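Local coordinates for cellulose-binding protein (Saccharophagus degradans, PDB 2X32) that binds a long polyisoprenoid diphosphate inside its YceI-like beta-sheet domain and is implicated in plant cell wall breakdown, at residues L18-S23 and E30-D35; D118-V123 and Q134-L139; P138-A143 and T167-F172. All coordinates share one frame; numbering follows the deposited sequence.

Interaction 1. Residues L18-S23 and E30-D35; sequences LNFVSS and ETHRFD. With OTP ((2E,6E,10E,14E,18E,22E,26E)-3,7,11,15,19,23,27,31-octamethyldotriaconta-2,6,10,14,18,22,26,30-octaenyl trihydrogen diphosphate), chain C.
F20 and S22 face H32 and E30 as hydrogen-bonded antiparallel pairs, N19–R33 and V21–T31 forming the non-hydrogen-bonded pairs that alternate with them; the straightest bond runs from H32 N to F20 O at 2.8 Å. The F20 ring is sandwiched. Over one face H32 CB makes a CH-pi contact, 3.6 Å from the ring centroid, and over the opposite face lies C25 of the isoprenoid. With CG of F20 held between the backbone N and the carbonyl carbon (chi1 66°), the ring end swings toward strand 30-34, where its CE2 meets F34 CE2 at 3.4 Å. These two rings are nearly parallel but slid apart. L18 CD2 abuts the edge of the F34 ring, 3.6 Å from F34 CD2, and the branched leucine lays CD1 against C16 of the tail at 3.9 Å. Small S22 lets the chain pass at 3.8 Å from its CB to C33. A water joins S22 OG to E30 OE1, whose carboxylate also salt-bridges K24 and R63; K24 binds the ligand. Beta-branched V21 and T31 occupy the other face of the sheet. This is a beta hairpin whose aromatic cluster of F20, H32 and F34 borders a lipid-binding pocket.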
# COMPACT_ATOMS: atom_id res chain seq x y z
N LEU A 18 -1.47 3.53 -5.15
CA LEU A 18 -0.72 3.48 -3.89
C LEU A 18 0.67 4.00 -4.16
O LEU A 18 1.34 3.55 -5.09
CB LEU A 18 -0.72 2.10 -3.26
CG LEU A 18 -0.04 1.99 -1.94
CD1 LEU A 18 -0.67 0.90 -1.10
CD2 LEU A 18 1.48 1.77 -2.09
N ASN A 19 1.08 4.98 -3.39
CA ASN A 19 2.32 5.75 -3.56
C ASN A 19 3.16 5.64 -2.28
O ASN A 19 2.59 5.47 -1.20
CB ASN A 19 2.04 7.26 -3.73
CG ASN A 19 1.29 7.63 -5.04
OD1 ASN A 19 1.16 6.84 -5.97
ND2 ASN A 19 0.71 8.82 -5.02
N PHE A 20 4.47 5.85 -2.39
CA PHE A 20 5.35 5.92 -1.25
C PHE A 20 6.43 6.91 -1.53
O PHE A 20 6.76 7.16 -2.68
CB PHE A 20 5.88 4.53 -0.88
CG PHE A 20 6.78 3.89 -1.90
CD1 PHE A 20 8.19 3.99 -1.80
CD2 PHE A 20 6.26 3.16 -2.95
CE1 PHE A 20 9.00 3.34 -2.71
CE2 PHE A 20 7.09 2.54 -3.89
CZ PHE A 20 8.46 2.63 -3.75
N VAL A 21 6.94 7.52 -0.48
CA VAL A 21 7.87 8.62 -0.63
C VAL A 21 9.22 8.27 -0.01
O VAL A 21 9.29 7.95 1.19
CB VAL A 21 7.33 9.92 0.01
CG1 VAL A 21 8.35 11.05 -0.09
CG2 VAL A 21 5.98 10.32 -0.59
N SER A 22 10.30 8.40 -0.79
CA SER A 22 11.64 8.25 -0.24
C SER A 22 12.23 9.61 0.07
O SER A 22 11.88 10.58 -0.55
CB SER A 22 12.57 7.50 -1.19
OG SER A 22 12.75 8.23 -2.37
N SER A 23 13.16 9.65 1.01
CA SER A 23 13.96 10.86 1.24
C SER A 23 15.42 10.50 1.21
O SER A 23 15.80 9.52 1.82
CB SER A 23 13.63 11.47 2.59
OG SER A 23 14.46 12.59 2.82
N GLU A 30 10.99 12.10 -3.07
CA GLU A 30 10.50 11.61 -4.32
C GLU A 30 9.36 10.62 -4.07
O GLU A 30 9.46 9.70 -3.25
CB GLU A 30 11.60 10.87 -5.10
CG GLU A 30 12.83 11.68 -5.50
CD GLU A 30 13.93 10.79 -6.08
OE1 GLU A 30 14.83 10.34 -5.33
OE2 GLU A 30 13.92 10.66 -7.30
N THR A 31 8.29 10.81 -4.82
CA THR A 31 7.13 9.96 -4.75
C THR A 31 7.19 8.90 -5.81
O THR A 31 7.35 9.21 -7.02
CB THR A 31 5.88 10.79 -4.95
OG1 THR A 31 5.84 11.78 -3.94
CG2 THR A 31 4.63 9.93 -4.84
N HIS A 32 7.10 7.65 -5.38
CA HIS A 32 7.11 6.46 -6.20
C HIS A 32 5.76 5.80 -6.15
O HIS A 32 4.97 6.07 -5.23
CB HIS A 32 8.19 5.49 -5.67
CG HIS A 32 9.51 6.15 -5.52
ND1 HIS A 32 10.12 6.37 -4.30
CD2 HIS A 32 10.30 6.73 -6.45
CE1 HIS A 32 11.26 7.02 -4.50
NE2 HIS A 32 11.38 7.25 -5.79
N ARG A 33 5.47 4.94 -7.11
CA ARG A 33 4.16 4.30 -7.11
C ARG A 33 4.29 2.87 -7.54
O ARG A 33 5.32 2.42 -8.07
CB ARG A 33 3.11 5.00 -8.01
CG ARG A 33 3.03 6.52 -7.91
CD ARG A 33 2.93 7.22 -9.32
NE ARG A 33 2.75 8.64 -9.14
CZ ARG A 33 3.67 9.60 -9.14
NH1 ARG A 33 4.96 9.35 -9.39
NH2 ARG A 33 3.27 10.85 -8.91
N PHE A 34 3.28 2.10 -7.19
CA PHE A 34 3.08 0.74 -7.71
C PHE A 34 1.98 0.78 -8.76
O PHE A 34 0.84 1.16 -8.47
CB PHE A 34 2.74 -0.27 -6.58
CG PHE A 34 3.87 -0.44 -5.62
CD1 PHE A 34 4.93 -1.28 -5.93
CD2 PHE A 34 3.83 0.18 -4.35
CE1 PHE A 34 5.99 -1.45 -5.04
CE2 PHE A 34 4.85 -0.03 -3.45
CZ PHE A 34 5.93 -0.82 -3.78
N ASP A 35 2.33 0.42 -9.99
CA ASP A 35 1.38 0.56 -11.10
C ASP A 35 0.32 -0.55 -11.14
O ASP A 35 -0.66 -0.43 -11.88
CB ASP A 35 2.12 0.65 -12.43
CG ASP A 35 2.90 1.94 -12.61
OD1 ASP A 35 2.57 2.98 -11.97
OD2 ASP A 35 3.80 1.92 -13.45
O7 OTP C . 20.83 10.32 -6.00
P2 OTP C . 21.01 9.32 -7.11
O5 OTP C . 22.47 8.98 -7.35
O6 OTP C . 20.22 9.61 -8.35
O4 OTP C . 20.41 7.92 -6.47
P1 OTP C . 19.07 7.14 -6.92
O2 OTP C . 17.93 7.91 -6.28
O3 OTP C . 19.05 6.70 -8.37
O1 OTP C . 19.00 5.77 -6.07
C40 OTP C . 18.74 5.88 -4.66
C39 OTP C . 17.44 5.16 -4.28
C37 OTP C . 16.51 5.69 -3.51
C38 OTP C . 16.51 7.09 -2.90
C36 OTP C . 15.28 4.86 -3.16
C35 OTP C . 15.24 4.37 -1.74
C34 OTP C . 13.92 3.63 -1.44
C32 OTP C . 13.26 3.64 -0.28
C33 OTP C . 13.70 4.48 0.88
C31 OTP C . 11.92 2.90 -0.22
C30 OTP C . 11.75 1.83 0.84
C29 OTP C . 10.33 1.26 0.84
C27 OTP C . 9.68 0.89 1.94
C28 OTP C . 10.27 0.87 3.35
C26 OTP C . 8.22 0.49 1.88
C25 OTP C . 7.54 0.60 0.53
C24 OTP C . 6.00 0.60 0.60
C22 OTP C . 5.21 -0.44 0.34
C23 OTP C . 5.65 -1.78 -0.20
C21 OTP C . 3.73 -0.26 0.54
C20 OTP C . 3.16 -1.05 1.74
C19 OTP C . 1.65 -0.92 1.92
C17 OTP C . 1.03 -0.19 2.84
C18 OTP C . 1.66 0.51 3.99
C16 OTP C . -0.48 -0.03 2.73
C15 OTP C . -1.21 -0.55 3.94
C14 OTP C . -2.68 -0.71 3.67
C12 OTP C . -3.67 -0.49 4.58
C13 OTP C . -3.37 0.01 5.99
C11 OTP C . -5.11 -0.72 4.27
C10 OTP C . -5.48 -1.01 2.87
C9 OTP C . -6.97 -0.97 2.54
C7 OTP C . -7.77 -2.03 2.33
C8 OTP C . -7.34 -3.48 2.26
C6 OTP C . -9.24 -1.76 2.11
C5 OTP C . -10.10 -1.93 3.35
C4 OTP C . -11.57 -1.75 3.07
C2 OTP C . -12.41 -1.17 3.92
C3 OTP C . -12.12 -0.61 5.27
C1 OTP C . -13.86 -1.09 3.52
O HOH W 1 -0.47 3.28 -7.94
O HOH W 2 -0.08 7.70 -8.53
O HOH W 3 14.40 10.33 -2.57

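Interaction 2. Residues D118-V123 and Q134-L139; sequences DTQLNV and QNQSPL. With OTP ((2E,6E,10E,14E,18E,22E,26E)-3,7,11,15,19,23,27,31-octamethyldotriaconta-2,6,10,14,18,22,26,30-octaenyl trihydrogen diphosphate), chain C; IMD (imidazole), chain D.
N122 and Q134 form the regular end of a beta hairpin, strand 115-125 with strand 130-142, from which the second strand soon strays. Their main chains exchange two hydrogen bonds, N122 N to Q134 O at 2.8 Å and Q134 N to N122 O at 2.9 Å. L121 and N135 follow as a non-hydrogen-bonded pair, and Q136 N still reaches Q120 O at 3.0 Å. Beyond that point direct pairing stops. One water takes over, bound to Q120 O, to S137 N and to T119 OG1, so the carbonyl of Q120 is gripped by both an amide and a water where the strands part.

Among the side chains, the amides of N122 and Q136 meet across the strands. ND2 of N122 donates to OE1 of Q136 at 3.1 Å, the two planes turned only 28° apart, and it also bonds D99 on the adjoining strand. Q136 can bend back to it because its chain kinks at chi2 (65°). Q120 and Q136 lie alongside one another, as suits long polar residues on the outer face, and Q120 is bonded to D103.

T119 splits its duties: OG1 holds the water and lies 3.9 Å from L139 CD1, while its methyl CG2 joins L121 CD1 and V123 CG2 along the isoprenoid tail.

N135 braces the departing strand through its amide. ND2 donates hydrogen bonds to S137 O and to D171, and OD1 takes the N-H of F172. A leucine here would probably leave all three without these mates and let the segment after N135 shift. N135 ND2 stands 2.9 Å from S137 O, 55° out of that carbonyl's plane.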
# COMPACT_ATOMS: atom_id res chain seq x y z
N ASP A 118 -1.71 -0.47 12.64
CA ASP A 118 -2.83 0.07 13.37
C ASP A 118 -3.03 1.50 12.86
O ASP A 118 -2.20 2.38 13.08
CB ASP A 118 -2.53 0.08 14.89
CG ASP A 118 -2.49 -1.32 15.47
OD1 ASP A 118 -3.52 -2.04 15.33
OD2 ASP A 118 -1.44 -1.70 16.08
N THR A 119 -4.08 1.70 12.08
CA THR A 119 -4.27 3.02 11.45
C THR A 119 -5.75 3.27 11.26
O THR A 119 -6.61 2.42 11.52
CB THR A 119 -3.51 3.13 10.13
OG1 THR A 119 -3.39 4.51 9.73
CG2 THR A 119 -4.23 2.33 9.03
N GLN A 120 -6.08 4.45 10.77
CA GLN A 120 -7.45 4.82 10.57
C GLN A 120 -7.67 5.05 9.07
O GLN A 120 -6.84 5.72 8.41
CB GLN A 120 -7.73 6.13 11.33
CG GLN A 120 -9.11 6.48 11.41
CD GLN A 120 -9.26 7.66 12.42
OE1 GLN A 120 -8.80 8.77 12.11
NE2 GLN A 120 -9.74 7.40 13.65
N LEU A 121 -8.73 4.44 8.57
CA LEU A 121 -9.12 4.56 7.16
C LEU A 121 -10.36 5.41 7.05
O LEU A 121 -11.21 5.44 7.95
CB LEU A 121 -9.38 3.21 6.52
CG LEU A 121 -8.21 2.22 6.64
CD1 LEU A 121 -8.59 0.86 5.95
CD2 LEU A 121 -6.89 2.75 6.06
N ASN A 122 -10.43 6.15 5.93
CA ASN A 122 -11.59 6.87 5.54
C ASN A 122 -12.30 6.04 4.47
O ASN A 122 -11.68 5.63 3.49
CB ASN A 122 -11.24 8.25 4.98
CG ASN A 122 -12.45 9.08 4.73
OD1 ASN A 122 -13.16 8.90 3.71
ND2 ASN A 122 -12.77 10.00 5.69
N VAL A 123 -13.57 5.73 4.72
CA VAL A 123 -14.39 5.00 3.79
C VAL A 123 -15.56 5.88 3.39
O VAL A 123 -16.32 6.34 4.25
CB VAL A 123 -14.92 3.70 4.40
CG1 VAL A 123 -15.85 2.93 3.36
CG2 VAL A 123 -13.76 2.82 4.93
N GLN A 134 -9.33 5.25 1.76
CA GLN A 134 -8.01 5.88 1.77
C GLN A 134 -7.48 6.04 3.18
O GLN A 134 -8.23 5.99 4.16
CB GLN A 134 -8.10 7.19 0.97
CG GLN A 134 -9.03 8.26 1.63
CD GLN A 134 -9.23 9.44 0.77
OE1 GLN A 134 -8.27 10.04 0.27
NE2 GLN A 134 -10.50 9.78 0.54
N ASN A 135 -6.18 6.19 3.30
CA ASN A 135 -5.61 6.46 4.62
C ASN A 135 -6.07 7.82 5.10
O ASN A 135 -5.94 8.85 4.39
CB ASN A 135 -4.08 6.37 4.63
CG ASN A 135 -3.41 7.25 3.57
OD1 ASN A 135 -3.65 7.07 2.37
ND2 ASN A 135 -2.51 8.13 4.01
N GLN A 136 -6.61 7.86 6.31
CA GLN A 136 -7.14 9.10 6.84
C GLN A 136 -6.06 10.04 7.19
O GLN A 136 -6.26 11.26 7.12
CB GLN A 136 -8.01 8.81 8.06
CG GLN A 136 -8.49 10.10 8.80
CD GLN A 136 -9.40 11.00 8.00
OE1 GLN A 136 -9.99 10.59 7.00
NE2 GLN A 136 -9.51 12.27 8.42
N SER A 137 -4.90 9.55 7.55
CA SER A 137 -3.81 10.47 7.87
C SER A 137 -2.54 9.99 7.26
O SER A 137 -2.43 8.82 6.85
CB SER A 137 -3.67 10.60 9.36
OG SER A 137 -3.41 9.33 9.91
N PRO A 138 -1.54 10.88 7.21
CA PRO A 138 -0.26 10.40 6.77
C PRO A 138 0.17 9.09 7.54
O PRO A 138 -0.03 8.97 8.74
CB PRO A 138 0.67 11.57 7.02
CG PRO A 138 -0.25 12.81 6.85
CD PRO A 138 -1.53 12.33 7.52
N LEU A 139 0.66 8.13 6.79
CA LEU A 139 0.89 6.74 7.21
C LEU A 139 2.37 6.47 6.95
O LEU A 139 2.81 6.58 5.81
CB LEU A 139 0.04 5.79 6.38
CG LEU A 139 0.23 4.27 6.61
CD1 LEU A 139 0.11 3.88 8.11
CD2 LEU A 139 -0.81 3.48 5.75
O7 OTP C . 20.83 10.32 -6.00
P2 OTP C . 21.01 9.32 -7.11
O5 OTP C . 22.47 8.98 -7.35
O6 OTP C . 20.22 9.61 -8.35
O4 OTP C . 20.41 7.92 -6.47
P1 OTP C . 19.07 7.14 -6.92
O2 OTP C . 17.93 7.91 -6.28
O3 OTP C . 19.05 6.70 -8.37
O1 OTP C . 19.00 5.77 -6.07
C40 OTP C . 18.74 5.88 -4.66
C39 OTP C . 17.44 5.16 -4.28
C37 OTP C . 16.51 5.69 -3.51
C38 OTP C . 16.51 7.09 -2.90
C36 OTP C . 15.28 4.86 -3.16
C35 OTP C . 15.24 4.37 -1.74
C34 OTP C . 13.92 3.63 -1.44
C32 OTP C . 13.26 3.64 -0.28
C33 OTP C . 13.70 4.48 0.88
C31 OTP C . 11.92 2.90 -0.22
C30 OTP C . 11.75 1.83 0.84
C29 OTP C . 10.33 1.26 0.84
C27 OTP C . 9.68 0.89 1.94
C28 OTP C . 10.27 0.87 3.35
C26 OTP C . 8.22 0.49 1.88
C25 OTP C . 7.54 0.60 0.53
C24 OTP C . 6.00 0.60 0.60
C22 OTP C . 5.21 -0.44 0.34
C23 OTP C . 5.65 -1.78 -0.20
C21 OTP C . 3.73 -0.26 0.54
C20 OTP C . 3.16 -1.05 1.74
C19 OTP C . 1.65 -0.92 1.92
C17 OTP C . 1.03 -0.19 2.84
C18 OTP C . 1.66 0.51 3.99
C16 OTP C . -0.48 -0.03 2.73
C15 OTP C . -1.21 -0.55 3.94
C14 OTP C . -2.68 -0.71 3.67
C12 OTP C . -3.67 -0.49 4.58
C13 OTP C . -3.37 0.01 5.99
C11 OTP C . -5.11 -0.72 4.27
C10 OTP C . -5.48 -1.01 2.87
C9 OTP C . -6.97 -0.97 2.54
C7 OTP C . -7.77 -2.03 2.33
C8 OTP C . -7.34 -3.48 2.26
C6 OTP C . -9.24 -1.76 2.11
C5 OTP C . -10.10 -1.93 3.35
C4 OTP C . -11.57 -1.75 3.07
C2 OTP C . -12.41 -1.17 3.92
C3 OTP C . -12.12 -0.61 5.27
C1 OTP C . -13.86 -1.09 3.52
N1 IMD D . -3.81 10.52 -0.41
C2 IMD D . -5.15 10.67 -0.59
N3 IMD D . -5.77 10.21 0.54
C4 IMD D . -4.86 9.77 1.44
C5 IMD D . -3.62 9.96 0.83
O HOH W 4 -4.22 6.54 7.91
O HOH W 5 -12.50 7.76 1.27

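Interaction 3. Residues P138-A143 and T167-F172; sequences PLLIKA and TVPVDF. With OTP ((2E,6E,10E,14E,18E,22E,26E)-3,7,11,15,19,23,27,31-octamethyldotriaconta-2,6,10,14,18,22,26,30-octaenyl trihydrogen diphosphate), chain C.
L139 meets V170 through one direct backbone bond and one water. V170 N donates to L139 O at 2.8 Å, but the return link is made by the water, which accepts from L139 N at 2.7 Å and donates to V170 O. The leucine's CD2 touches the edge of the F172 ring, 3.9 Å from F172 CE2, and the CZ of that ring reaches the isoprenoid.

L140 turns to the opposite face, facing P169 in a non-hydrogen-bonded pair. Proline costs nothing toward L140, since a residue so paired turns its N to the other neighbour; toward strand 7-24 it lacks an N-H to give but still accepts from V21 N with its O. In one of two modelled conformers L140 CD2 leans on P169 CG, a contact best taken as tentative.

I141 restores full pairing with V168. I141 N reaches V168 O at 2.9 Å, approaching from above the carbonyl plane (43° out of it), whereas V168 N bonds I141 O at 2.8 Å nearly along the C=O axis. With its CG1 anti to the carbonyl carbon (chi1 -70°), the isoleucine packs that atom against V170 CG2 and carries CD1 to 3.6 Å from C18 of the ligand. Branched V168 and V170 meet the same chain, matching its methyl-studded surface.

K142 points outward again. Its extended chain bends only at the end, bringing NZ within a weak hydrogen bond, 3.2 Å, of T167 OG1. A143, small enough to sit close to the lipid, brings CB to 3.8 Å from C28.

Helix 149-158 lies in the connection between the two segments. Strand 167-177 runs between strands 130-142 and 7-24, with V170 and F172 packing on L18, while L139 and I141 touch I117 of strand 115-125.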
# COMPACT_ATOMS: atom_id res chain seq x y z
N PRO A 138 -1.54 10.88 7.21
CA PRO A 138 -0.26 10.40 6.77
C PRO A 138 0.17 9.09 7.54
O PRO A 138 -0.03 8.97 8.74
CB PRO A 138 0.67 11.57 7.02
CG PRO A 138 -0.25 12.81 6.85
CD PRO A 138 -1.53 12.33 7.52
N LEU A 139 0.66 8.13 6.79
CA LEU A 139 0.89 6.74 7.21
C LEU A 139 2.37 6.47 6.95
O LEU A 139 2.81 6.58 5.81
CB LEU A 139 0.04 5.79 6.38
CG LEU A 139 0.23 4.27 6.61
CD1 LEU A 139 0.11 3.88 8.11
CD2 LEU A 139 -0.81 3.48 5.75
N LEU A 140 3.15 6.17 7.99
CA LEU A 140 4.59 6.00 7.83
C LEU A 140 4.93 4.55 8.05
O LEU A 140 4.46 3.93 9.04
CB LEU A 140 5.31 6.85 8.88
CG LEU A 140 5.00 8.35 8.88
CD1 LEU A 140 5.49 8.97 10.20
CD2 LEU A 140 5.59 9.04 7.60
N ILE A 141 5.76 3.99 7.18
CA ILE A 141 6.29 2.64 7.30
C ILE A 141 7.77 2.75 7.63
O ILE A 141 8.50 3.59 7.04
CB ILE A 141 6.21 1.87 5.93
CG1 ILE A 141 4.77 1.56 5.56
CG2 ILE A 141 7.10 0.61 5.95
CD1 ILE A 141 4.12 0.58 6.58
N LYS A 142 8.23 1.93 8.55
CA LYS A 142 9.65 1.88 8.90
C LYS A 142 10.29 0.68 8.23
O LYS A 142 9.82 -0.45 8.40
CB LYS A 142 9.79 1.79 10.44
CG LYS A 142 9.35 3.07 11.14
CD LYS A 142 9.71 3.17 12.59
CE LYS A 142 9.40 4.62 13.13
NZ LYS A 142 9.77 5.69 12.11
N ALA A 143 11.31 0.91 7.43
CA ALA A 143 11.93 -0.21 6.70
C ALA A 143 12.39 -1.35 7.60
O ALA A 143 12.30 -2.51 7.21
CB ALA A 143 13.11 0.31 5.88
N THR A 167 12.44 5.71 6.90
CA THR A 167 11.01 5.88 7.12
C THR A 167 10.37 6.35 5.81
O THR A 167 10.86 7.26 5.11
CB THR A 167 10.75 6.92 8.21
OG1 THR A 167 11.38 6.51 9.43
CG2 THR A 167 9.26 7.07 8.48
N VAL A 168 9.26 5.71 5.46
CA VAL A 168 8.61 5.90 4.18
C VAL A 168 7.10 6.20 4.33
O VAL A 168 6.32 5.32 4.69
CB VAL A 168 8.87 4.63 3.33
CG1 VAL A 168 8.17 4.67 1.98
CG2 VAL A 168 10.37 4.45 3.10
N PRO A 169 6.66 7.45 4.03
CA PRO A 169 5.22 7.72 3.97
C PRO A 169 4.54 6.96 2.84
O PRO A 169 5.07 6.90 1.73
CB PRO A 169 5.16 9.24 3.62
CG PRO A 169 6.50 9.74 4.07
CD PRO A 169 7.45 8.68 3.82
N VAL A 170 3.38 6.39 3.12
CA VAL A 170 2.58 5.67 2.12
C VAL A 170 1.20 6.30 2.06
O VAL A 170 0.64 6.61 3.09
CB VAL A 170 2.45 4.19 2.50
CG1 VAL A 170 1.48 3.44 1.53
CG2 VAL A 170 3.79 3.55 2.50
N ASP A 171 0.68 6.55 0.85
CA ASP A 171 -0.67 7.05 0.61
C ASP A 171 -1.37 6.22 -0.41
O ASP A 171 -0.75 5.70 -1.33
CB ASP A 171 -0.61 8.46 0.09
CG ASP A 171 -0.19 9.42 1.13
OD1 ASP A 171 -0.93 9.67 2.08
OD2 ASP A 171 0.92 9.98 0.94
N PHE A 172 -2.67 6.05 -0.25
CA PHE A 172 -3.43 5.26 -1.22
C PHE A 172 -4.83 5.77 -1.34
O PHE A 172 -5.40 6.31 -0.38
CB PHE A 172 -3.41 3.76 -0.90
CG PHE A 172 -3.81 3.39 0.52
CD1 PHE A 172 -5.16 3.27 0.89
CD2 PHE A 172 -2.86 3.20 1.50
CE1 PHE A 172 -5.51 2.98 2.19
CE2 PHE A 172 -3.24 2.90 2.79
CZ PHE A 172 -4.56 2.77 3.10
O7 OTP C . 20.83 10.32 -6.00
P2 OTP C . 21.01 9.32 -7.11
O5 OTP C . 22.47 8.98 -7.35
O6 OTP C . 20.22 9.61 -8.35
O4 OTP C . 20.41 7.92 -6.47
P1 OTP C . 19.07 7.14 -6.92
O2 OTP C . 17.93 7.91 -6.28
O3 OTP C . 19.05 6.70 -8.37
O1 OTP C . 19.00 5.77 -6.07
C40 OTP C . 18.74 5.88 -4.66
C39 OTP C . 17.44 5.16 -4.28
C37 OTP C . 16.51 5.69 -3.51
C38 OTP C . 16.51 7.09 -2.90
C36 OTP C . 15.28 4.86 -3.16
C35 OTP C . 15.24 4.37 -1.74
C34 OTP C . 13.92 3.63 -1.44
C32 OTP C . 13.26 3.64 -0.28
C33 OTP C . 13.70 4.48 0.88
C31 OTP C . 11.92 2.90 -0.22
C30 OTP C . 11.75 1.83 0.84
C29 OTP C . 10.33 1.26 0.84
C27 OTP C . 9.68 0.89 1.94
C28 OTP C . 10.27 0.87 3.35
C26 OTP C . 8.22 0.49 1.88
C25 OTP C . 7.54 0.60 0.53
C24 OTP C . 6.00 0.60 0.60
C22 OTP C . 5.21 -0.44 0.34
C23 OTP C . 5.65 -1.78 -0.20
C21 OTP C . 3.73 -0.26 0.54
C20 OTP C . 3.16 -1.05 1.74
C19 OTP C . 1.65 -0.92 1.92
C17 OTP C . 1.03 -0.19 2.84
C18 OTP C . 1.66 0.51 3.99
C16 OTP C . -0.48 -0.03 2.73
C15 OTP C . -1.21 -0.55 3.94
C14 OTP C . -2.68 -0.71 3.67
C12 OTP C . -3.67 -0.49 4.58
C13 OTP C . -3.37 0.01 5.99
C11 OTP C . -5.11 -0.72 4.27
C10 OTP C . -5.48 -1.01 2.87
C9 OTP C . -6.97 -0.97 2.54
C7 OTP C . -7.77 -2.03 2.33
C8 OTP C . -7.34 -3.48 2.26
C6 OTP C . -9.24 -1.76 2.11
C5 OTP C . -10.10 -1.93 3.35
C4 OTP C . -11.57 -1.75 3.07
C2 OTP C . -12.41 -1.17 3.92
C3 OTP C . -12.12 -0.61 5.27
C1 OTP C . -13.86 -1.09 3.52
O HOH W 6 1.24 9.04 4.27

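How the interactions relate
All three contacts belong to one curled antiparallel sheet and touch the same isoprenoid. Interactions 2 and 3 share strand 130-142 and meet through the side chain of N135, which reaches across to strand 167-177; interaction 3 meets interaction 1 through backbone links between strands 167-177 and 7-24. Interactions 1 and 2 do not touch. Each is partly buried, with one face turned to the lipid; the outer face is amide-rich in interaction 2 but mixed, L140 and P169 beside K142 and T167, in interaction 3. Interaction 1, nearer the diphosphate, is aromatic inside and charged at E30; interaction 3 packs aliphatic branches along the middle of the tail; interaction 2 relies more on water, where its strands separate.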